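Local coordinates for protein IG hypothetical 16092 (Bacillus cereus ATCC 14579, PDB 1YQH) that is of unknown function but probably binds thiamine or a related small molecule, at residues Lys29-Val34 and Met46-Glu51. Sequence-based numbering, arbitrary orientation.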
loop_
_atom_site.group_PDB
_atom_site.type_symbol
_atom_site.label_atom_id
_atom_site.label_comp_id
_atom_site.label_asym_id
_atom_site.label_seq_id
_atom_site.Cartn_x
_atom_site.Cartn_y
_atom_site.Cartn_z
ATOM N N LYS A 29 18.302 9.768 -4.235
ATOM C CA LYS A 29 17.920 10.854 -5.129
ATOM C C LYS A 29 16.428 11.167 -5.007
ATOM O O LYS A 29 16.012 12.324 -5.147
ATOM C CB LYS A 29 18.303 10.525 -6.575
ATOM C CG LYS A 29 19.819 10.340 -6.798
ATOM C CD LYS A 29 20.655 11.531 -6.326
ATOM C CE LYS A 29 20.539 12.729 -7.238
ATOM N NZ LYS A 29 21.475 13.838 -6.826
ATOM N N ALA A 30 15.627 10.140 -4.738
ATOM C CA ALA A 30 14.203 10.347 -4.474
ATOM C C ALA A 30 14.018 11.108 -3.161
ATOM O O ALA A 30 13.250 12.066 -3.101
ATOM C CB ALA A 30 13.451 9.011 -4.442
ATOM N N ILE A 31 14.737 10.708 -2.113
ATOM C CA ILE A 31 14.613 11.419 -0.830
ATOM C C ILE A 31 15.124 12.864 -0.952
ATOM O O ILE A 31 14.576 13.777 -0.325
ATOM C CB ILE A 31 15.290 10.632 0.319
ATOM C CG1 ILE A 31 14.632 9.251 0.488
ATOM C CG2 ILE A 31 15.248 11.436 1.631
ATOM C CD1 ILE A 31 13.163 9.295 0.819
ATOM N N GLU A 32 16.140 13.082 -1.788
ATOM C CA GLU A 32 16.638 14.442 -2.041
ATOM C C GLU A 32 15.512 15.356 -2.545
ATOM O O GLU A 32 15.410 16.526 -2.141
ATOM C CB GLU A 32 17.796 14.411 -3.035
ATOM C CG GLU A 32 18.482 15.751 -3.237
ATOM C CD GLU A 32 19.675 15.645 -4.167
ATOM O OE1 GLU A 32 20.797 15.969 -3.722
ATOM O OE2 GLU A 32 19.490 15.226 -5.330
ATOM N N VAL A 33 14.651 14.827 -3.411
ATOM C CA VAL A 33 13.510 15.608 -3.891
ATOM C C VAL A 33 12.647 16.049 -2.699
ATOM O O VAL A 33 12.269 17.220 -2.604
ATOM C CB VAL A 33 12.664 14.824 -4.914
ATOM C CG1 VAL A 33 11.364 15.568 -5.233
ATOM C CG2 VAL A 33 13.478 14.568 -6.193
ATOM N N VAL A 34 12.376 15.119 -1.781
ATOM C CA VAL A 34 11.596 15.422 -0.575
ATOM C C VAL A 34 12.322 16.487 0.245
ATOM O O VAL A 34 11.723 17.481 0.662
ATOM C CB VAL A 34 11.368 14.165 0.274
ATOM C CG1 VAL A 34 10.667 14.516 1.582
ATOM C CG2 VAL A 34 10.548 13.127 -0.526
HETATM N N MSE A 46 10.184 2.194 6.013
HETATM C CA MSE A 46 9.401 1.614 4.896
HETATM C C MSE A 46 8.711 2.646 4.002
HETATM O O MSE A 46 8.410 2.352 2.841
HETATM C CB MSE A 46 8.318 0.643 5.427
HETATM C CG MSE A 46 8.870 -0.516 6.303
HETATM SE SE MSE A 46 10.114 -1.657 5.353
HETATM C CE MSE A 46 8.850 -2.439 4.118
ATOM N N GLU A 47 8.463 3.835 4.563
ATOM C CA GLU A 47 7.680 4.908 3.929
ATOM C C GLU A 47 8.195 6.262 4.416
ATOM O O GLU A 47 8.670 6.367 5.550
ATOM C CB GLU A 47 6.187 4.818 4.323
ATOM C CG GLU A 47 5.480 3.468 4.151
ATOM C CD GLU A 47 5.471 2.944 2.716
ATOM O OE1 GLU A 47 5.532 3.734 1.745
ATOM O OE2 GLU A 47 5.398 1.712 2.562
ATOM N N THR A 48 8.088 7.290 3.571
ATOM C CA THR A 48 8.381 8.670 3.981
ATOM C C THR A 48 7.050 9.381 4.123
ATOM O O THR A 48 6.201 9.297 3.217
ATOM C CB THR A 48 9.271 9.358 2.921
ATOM O OG1 THR A 48 10.572 8.772 2.990
ATOM C CG2 THR A 48 9.387 10.890 3.148
ATOM N N THR A 49 6.865 10.053 5.259
ATOM C CA THR A 49 5.632 10.784 5.545
ATOM C C THR A 49 5.806 12.234 5.102
ATOM O O THR A 49 6.871 12.808 5.338
ATOM C CB THR A 49 5.324 10.760 7.056
ATOM O OG1 THR A 49 5.284 9.399 7.502
ATOM C CG2 THR A 49 3.966 11.435 7.340
ATOM N N LEU A 50 4.763 12.793 4.479
ATOM C CA LEU A 50 4.689 14.198 4.061
ATOM C C LEU A 50 3.433 14.866 4.617
ATOM O O LEU A 50 2.400 14.212 4.805
ATOM C CB LEU A 50 4.631 14.302 2.527
ATOM C CG LEU A 50 5.662 13.527 1.706
ATOM C CD1 LEU A 50 5.369 13.615 0.210
ATOM C CD2 LEU A 50 7.082 14.036 2.008
ATOM N N GLU A 51 3.519 16.175 4.862
ATOM C CA GLU A 51 2.347 16.940 5.267
ATOM C C GLU A 51 2.305 18.208 4.428
ATOM O O GLU A 51 3.329 18.842 4.233
ATOM C CB GLU A 51 2.462 17.293 6.752
ATOM C CG GLU A 51 1.313 18.119 7.294
ATOM C CD GLU A 51 1.551 18.534 8.738
ATOM O OE1 GLU A 51 1.374 17.697 9.634
ATOM O OE2 GLU A 51 1.919 19.695 8.981
#
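V34 lays its CG1 methyl against CD2 of L50, 3.6 Å away, where helix 23-36 packs on strand 48-52 in a ferredoxin-like alpha/beta sandwich: a four-stranded antiparallel sheet of strand order 2-3-1-4 carrying two long helices, 23-36 and 54-70. With CG1 anti to the backbone N, V34 turns this methyl to the sheet, and the same carbon meets CG2 of T48 tip to tip at 4.2 Å. T48 and L50, two apart on the strand, both point toward the helix, whereas T49 between them points away; it packs on A45 of the second subunit. One helical turn back from V34, I31 brings its CD1 to within 3.4 Å of OG1 of T48, the two side chains running aslant. T48 thus divides its branches, the hydroxyl meeting I31 and the methyl meeting V34, because OG1 sits beside the backbone N and CG2 anti to it (chi1 -71°). No hydrogen bond joins segments 29-34 and 46-51; the axes of 29-34 and 48-51 come within 10.9 Å and run 20° from parallel, and all four touching residues are buried. F12 on strand 8-17 and Y41 and V43 on strand 40-43 continue the apolar layer, and L57 of helix 54-70 adds to it at L50. Y99 of the second subunit packs on I31. Away from the strand, NZ of K29 forms a salt bridge to OE2 of E32 at 2.8 Å, approaching on the syn side of the carboxylate and 23° out of its plane.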